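Local coordinates for malonyl CoA-acyl carrier protein transacylase (Bartonella henselae, PDB 3QAT) that probably transfers the malonyl group from malonyl-CoA to the acyl carrier protein, supplying the chain-extending unit for fatty acid biosynthesis, at residues A[87-101]-A[231-243]. Sequence-based numbering, arbitrary orientation.
Sequences VEKKVKFVAGHSLGE and IVPLIANVSVIPE
The amide of N237 lies flat against the carboxylate of E101, in the first turn of helix 100-107, the two planes 5° apart. The amide's own bonds hold it to the turn after strand 93-96. An asparagine suits the place because its amide both gives and takes: N237 ND2 donates to G96 O (2.9 Å), tilted out of that carbonyl's plane, while N237 OD1 receives S98 N in its own carbonyl plane, on a lone pair (3.0 Å). Q256 of helix 246-258 also donates to OD1, so three bonds fix the rotation of the amide. E101 OE2 accepts the backbone N237 N at 2.7 Å from above the carboxylate plane, and a water takes the N-H of G96 and lies within hydrogen-bonding distance of E101 OE2 and I235 O.

Earlier in both segments, the two run side by side in the same direction. V94 N bonds to P233 O and I235 N to V94 O (2.8 Å), a single parallel bridge; proline suits 233, where the bridge uses its carbonyl and needs no N-H. F93 CG, anti to its carbonyl carbon (chi1 -54°), carries the ring to P233 CG, at its edge, and to branched I235, whose CD1 packs 3.7 Å from F93 CD1. The compact, buried side chains of V232 and V94 cross at about a right angle, V232 CG2 resting 3.9 Å from V94 CG1.

G96, S98 and G100 match a GxSxG nucleophile elbow, and S98 OG bonds to R123 and H207, consistent with S98 being this family's malonyl-carrying serine. N237 probably acts as a second-shell residue pinning the elbow's backbone, with E101 holding N237 in turn.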
loop_
_atom_site.group_PDB
_atom_site.type_symbol
_atom_site.label_atom_id
_atom_site.label_comp_id
_atom_site.label_asym_id
_atom_site.label_seq_id
_atom_site.Cartn_x
_atom_site.Cartn_y
_atom_site.Cartn_z
ATOM N N VAL A 87 9.781 18.030 1.397
ATOM C CA VAL A 87 9.219 16.974 2.230
ATOM C C VAL A 87 9.815 17.000 3.645
ATOM O O VAL A 87 9.076 16.929 4.634
ATOM C CB VAL A 87 9.421 15.578 1.566
ATOM C CG1 VAL A 87 9.087 14.459 2.538
ATOM C CG2 VAL A 87 8.594 15.467 0.312
ATOM N N GLU A 88 11.143 17.122 3.732
ATOM C CA GLU A 88 11.829 17.025 5.013
ATOM C C GLU A 88 11.365 18.142 5.945
ATOM O O GLU A 88 11.240 17.954 7.158
ATOM C CB GLU A 88 13.349 17.066 4.802
ATOM C CG GLU A 88 14.152 17.020 6.081
ATOM C CD GLU A 88 15.656 17.011 5.829
ATOM O OE1 GLU A 88 16.081 17.046 4.649
ATOM O OE2 GLU A 88 16.412 16.968 6.819
ATOM N N LYS A 89 11.064 19.295 5.353
ATOM C CA LYS A 89 10.629 20.452 6.122
ATOM C C LYS A 89 9.151 20.424 6.501
ATOM O O LYS A 89 8.777 20.957 7.554
ATOM C CB LYS A 89 10.963 21.746 5.372
ATOM C CG LYS A 89 12.453 22.099 5.382
ATOM C CD LYS A 89 12.686 23.447 4.704
ATOM C CE LYS A 89 14.032 24.062 5.098
ATOM N NZ LYS A 89 15.174 23.213 4.643
ATOM N N LYS A 90 8.314 19.797 5.663
ATOM C CA LYS A 90 6.852 19.962 5.782
ATOM C C LYS A 90 6.064 18.735 6.215
ATOM O O LYS A 90 4.897 18.852 6.599
ATOM C CB LYS A 90 6.265 20.470 4.463
ATOM C CG LYS A 90 6.742 21.857 4.065
ATOM C CD LYS A 90 6.202 22.902 5.045
ATOM C CE LYS A 90 6.459 24.298 4.545
ATOM N NZ LYS A 90 5.918 25.291 5.509
ATOM N N VAL A 91 6.700 17.571 6.128
ATOM C CA VAL A 91 6.021 16.295 6.372
ATOM C C VAL A 91 6.678 15.582 7.547
ATOM O O VAL A 91 7.891 15.335 7.524
ATOM C CB VAL A 91 6.054 15.402 5.104
ATOM C CG1 VAL A 91 5.340 14.071 5.359
ATOM C CG2 VAL A 91 5.418 16.129 3.922
ATOM N N LYS A 92 5.894 15.284 8.580
ATOM C CA LYS A 92 6.424 14.649 9.778
ATOM C C LYS A 92 6.777 13.168 9.571
ATOM O O LYS A 92 7.845 12.716 10.008
ATOM C CB LYS A 92 5.438 14.813 10.947
ATOM C CG LYS A 92 6.068 14.640 12.306
ATOM C CD LYS A 92 5.139 15.157 13.432
ATOM C CE LYS A 92 5.873 15.354 14.764
ATOM N NZ LYS A 92 5.890 14.158 15.686
ATOM N N PHE A 93 5.866 12.423 8.924
ATOM C CA PHE A 93 6.042 10.993 8.723
ATOM C C PHE A 93 5.488 10.585 7.363
ATOM O O PHE A 93 4.606 11.262 6.830
ATOM C CB PHE A 93 5.262 10.186 9.766
ATOM C CG PHE A 93 5.564 10.572 11.205
ATOM C CD1 PHE A 93 6.823 10.340 11.744
ATOM C CD2 PHE A 93 4.575 11.145 12.001
ATOM C CE1 PHE A 93 7.100 10.698 13.093
ATOM C CE2 PHE A 93 4.836 11.492 13.338
ATOM C CZ PHE A 93 6.101 11.267 13.868
ATOM N N VAL A 94 6.013 9.472 6.851
ATOM C CA VAL A 94 5.403 8.795 5.677
ATOM C C VAL A 94 4.981 7.398 6.046
ATOM O O VAL A 94 5.550 6.799 6.951
ATOM C CB VAL A 94 6.325 8.789 4.422
ATOM C CG1 VAL A 94 6.563 10.225 3.931
ATOM C CG2 VAL A 94 7.637 8.047 4.700
ATOM N N ALA A 95 3.958 6.885 5.359
ATOM C CA ALA A 95 3.514 5.522 5.542
ATOM C C ALA A 95 2.774 5.105 4.280
ATOM O O ALA A 95 2.261 5.952 3.559
ATOM C CB ALA A 95 2.563 5.419 6.749
ATOM N N GLY A 96 2.731 3.808 4.009
ATOM C CA GLY A 96 1.953 3.379 2.831
ATOM C C GLY A 96 1.418 1.987 3.030
ATOM O O GLY A 96 1.964 1.194 3.807
ATOM N N HIS A 97 0.326 1.700 2.323
ATOM C CA HIS A 97 -0.339 0.423 2.508
ATOM C C HIS A 97 0.307 -0.632 1.596
ATOM O O HIS A 97 0.064 -0.659 0.396
ATOM C CB HIS A 97 -1.843 0.598 2.258
ATOM C CG HIS A 97 -2.683 -0.461 2.890
ATOM N ND1 HIS A 97 -2.736 -1.747 2.405
ATOM C CD2 HIS A 97 -3.551 -0.408 3.932
ATOM C CE1 HIS A 97 -3.576 -2.459 3.147
ATOM N NE2 HIS A 97 -4.084 -1.670 4.078
ATOM N N SER A 98 1.140 -1.493 2.189
ATOM C CA SER A 98 1.797 -2.610 1.503
ATOM C C SER A 98 2.708 -2.155 0.350
ATOM O O SER A 98 3.837 -1.740 0.613
ATOM C CB SER A 98 0.749 -3.686 1.123
ATOM O OG SER A 98 1.409 -4.851 0.658
ATOM N N LEU A 99 2.266 -2.188 -0.913
ATOM C CA LEU A 99 3.128 -1.664 -1.966
ATOM C C LEU A 99 3.427 -0.168 -1.695
ATOM O O LEU A 99 4.471 0.359 -2.077
ATOM C CB LEU A 99 2.486 -1.859 -3.349
ATOM C CG LEU A 99 1.368 -0.886 -3.737
ATOM C CD1 LEU A 99 1.838 0.415 -4.369
ATOM C CD2 LEU A 99 0.414 -1.611 -4.711
ATOM N N GLY A 100 2.479 0.511 -1.045
ATOM C CA GLY A 100 2.630 1.933 -0.729
ATOM C C GLY A 100 3.831 2.244 0.175
ATOM O O GLY A 100 4.270 3.383 0.210
ATOM N N GLU A 101 4.355 1.247 0.904
ATOM C CA GLU A 101 5.590 1.484 1.685
ATOM C C GLU A 101 6.757 1.843 0.752
ATOM O O GLU A 101 7.610 2.672 1.104
ATOM C CB GLU A 101 5.968 0.263 2.522
ATOM C CG GLU A 101 4.889 -0.197 3.478
ATOM C CD GLU A 101 5.474 -0.872 4.726
ATOM O OE1 GLU A 101 5.948 -2.055 4.665
ATOM O OE2 GLU A 101 5.452 -0.209 5.759
ATOM N N ILE A 231 14.425 10.604 4.546
ATOM C CA ILE A 231 14.601 11.968 5.081
ATOM C C ILE A 231 13.591 12.319 6.191
ATOM O O ILE A 231 13.835 13.229 7.017
ATOM C CB ILE A 231 14.548 13.030 3.964
ATOM C CG1 ILE A 231 13.158 13.033 3.317
ATOM C CG2 ILE A 231 15.708 12.827 2.969
ATOM C CD1 ILE A 231 12.812 14.250 2.593
ATOM N N VAL A 232 12.460 11.608 6.198
ATOM C CA VAL A 232 11.517 11.608 7.335
ATOM C C VAL A 232 11.163 10.148 7.607
ATOM O O VAL A 232 11.278 9.336 6.693
ATOM C CB VAL A 232 10.263 12.491 7.107
ATOM C CG1 VAL A 232 10.660 13.917 6.715
ATOM C CG2 VAL A 232 9.324 11.904 6.075
ATOM N N PRO A 233 10.770 9.800 8.851
ATOM C CA PRO A 233 10.634 8.382 9.154
ATOM C C PRO A 233 9.451 7.719 8.463
ATOM O O PRO A 233 8.422 8.359 8.219
ATOM C CB PRO A 233 10.394 8.354 10.675
ATOM C CG PRO A 233 10.911 9.667 11.183
ATOM C CD PRO A 233 10.645 10.638 10.073
ATOM N N LEU A 234 9.635 6.433 8.191
ATOM C CA LEU A 234 8.544 5.591 7.716
ATOM C C LEU A 234 7.830 4.918 8.894
ATOM O O LEU A 234 8.482 4.252 9.724
ATOM C CB LEU A 234 9.152 4.521 6.812
ATOM C CG LEU A 234 8.143 3.480 6.293
ATOM C CD1 LEU A 234 7.318 4.039 5.125
ATOM C CD2 LEU A 234 8.843 2.159 5.923
ATOM N N ILE A 235 6.496 5.027 8.956
ATOM C CA ILE A 235 5.775 4.267 9.974
ATOM C C ILE A 235 5.455 2.899 9.343
ATOM O O ILE A 235 4.504 2.769 8.572
ATOM C CB ILE A 235 4.473 4.967 10.430
ATOM C CG1 ILE A 235 4.710 6.445 10.743
ATOM C CG2 ILE A 235 3.863 4.210 11.650
ATOM C CD1 ILE A 235 5.862 6.733 11.756
ATOM N N ALA A 236 6.286 1.908 9.631
ATOM C CA ALA A 236 6.246 0.627 8.923
ATOM C C ALA A 236 5.007 -0.179 9.244
ATOM O O ALA A 236 4.534 -0.203 10.377
ATOM C CB ALA A 236 7.512 -0.207 9.209
ATOM N N ASN A 237 4.500 -0.889 8.235
ATOM C CA ASN A 237 3.312 -1.722 8.396
ATOM C C ASN A 237 3.456 -2.790 9.496
ATOM O O ASN A 237 2.458 -3.164 10.115
ATOM C CB ASN A 237 3.004 -2.503 7.091
ATOM C CG ASN A 237 2.472 -1.662 5.939
ATOM O OD1 ASN A 237 2.338 -2.209 4.851
ATOM N ND2 ASN A 237 2.090 -0.408 6.163
ATOM N N VAL A 238 4.691 -3.277 9.728
ATOM C CA VAL A 238 4.941 -4.401 10.627
ATOM C C VAL A 238 5.152 -3.909 12.059
ATOM O O VAL A 238 4.722 -4.563 13.013
ATOM C CB VAL A 238 6.179 -5.227 10.133
ATOM C CG1 VAL A 238 6.729 -6.190 11.201
ATOM C CG2 VAL A 238 5.766 -5.998 8.873
ATOM N N SER A 239 5.763 -2.740 12.184
ATOM C CA SER A 239 6.252 -2.260 13.499
ATOM C C SER A 239 5.439 -1.110 14.098
ATOM O O SER A 239 5.410 -0.944 15.330
ATOM C CB SER A 239 7.709 -1.842 13.399
ATOM O OG SER A 239 7.852 -0.708 12.542
ATOM N N VAL A 240 4.760 -0.341 13.247
ATOM C CA VAL A 240 3.981 0.836 13.697
ATOM C C VAL A 240 4.819 1.785 14.601
ATOM O O VAL A 240 4.312 2.360 15.577
ATOM C CB VAL A 240 2.649 0.457 14.376
ATOM C CG1 VAL A 240 1.663 1.639 14.318
ATOM C CG2 VAL A 240 2.029 -0.733 13.703
ATOM N N ILE A 241 6.079 1.965 14.231
ATOM C CA ILE A 241 6.937 2.967 14.859
ATOM C C ILE A 241 7.705 3.701 13.780
ATOM O O ILE A 241 7.817 3.208 12.631
ATOM C CB ILE A 241 7.908 2.348 15.904
ATOM C CG1 ILE A 241 8.825 1.313 15.258
ATOM C CG2 ILE A 241 7.148 1.783 17.104
ATOM C CD1 ILE A 241 9.773 0.594 16.247
ATOM N N PRO A 242 8.240 4.886 14.107
ATOM C CA PRO A 242 8.989 5.604 13.081
ATOM C C PRO A 242 10.329 4.913 12.811
ATOM O O PRO A 242 11.155 4.733 13.720
ATOM C CB PRO A 242 9.156 7.027 13.649
ATOM C CG PRO A 242 8.678 6.967 15.050
ATOM C CD PRO A 242 7.923 5.721 15.286
ATOM N N GLU A 243 10.527 4.509 11.566
ATOM C CA GLU A 243 11.737 3.792 11.177
ATOM C C GLU A 243 12.582 4.632 10.229
ATOM O O GLU A 243 12.069 5.154 9.235
ATOM C CB GLU A 243 11.352 2.477 10.480
ATOM C CG GLU A 243 10.397 1.576 11.289
ATOM C CD GLU A 243 11.094 0.750 12.375
ATOM O OE1 GLU A 243 12.325 0.922 12.607
ATOM O OE2 GLU A 243 10.401 -0.088 12.971
HETATM O O HOH W 1 16.450 13.757 7.585
HETATM O O HOH W 2 4.384 2.282 5.833
HETATM O O HOH W 3 6.720 -3.069 7.266
#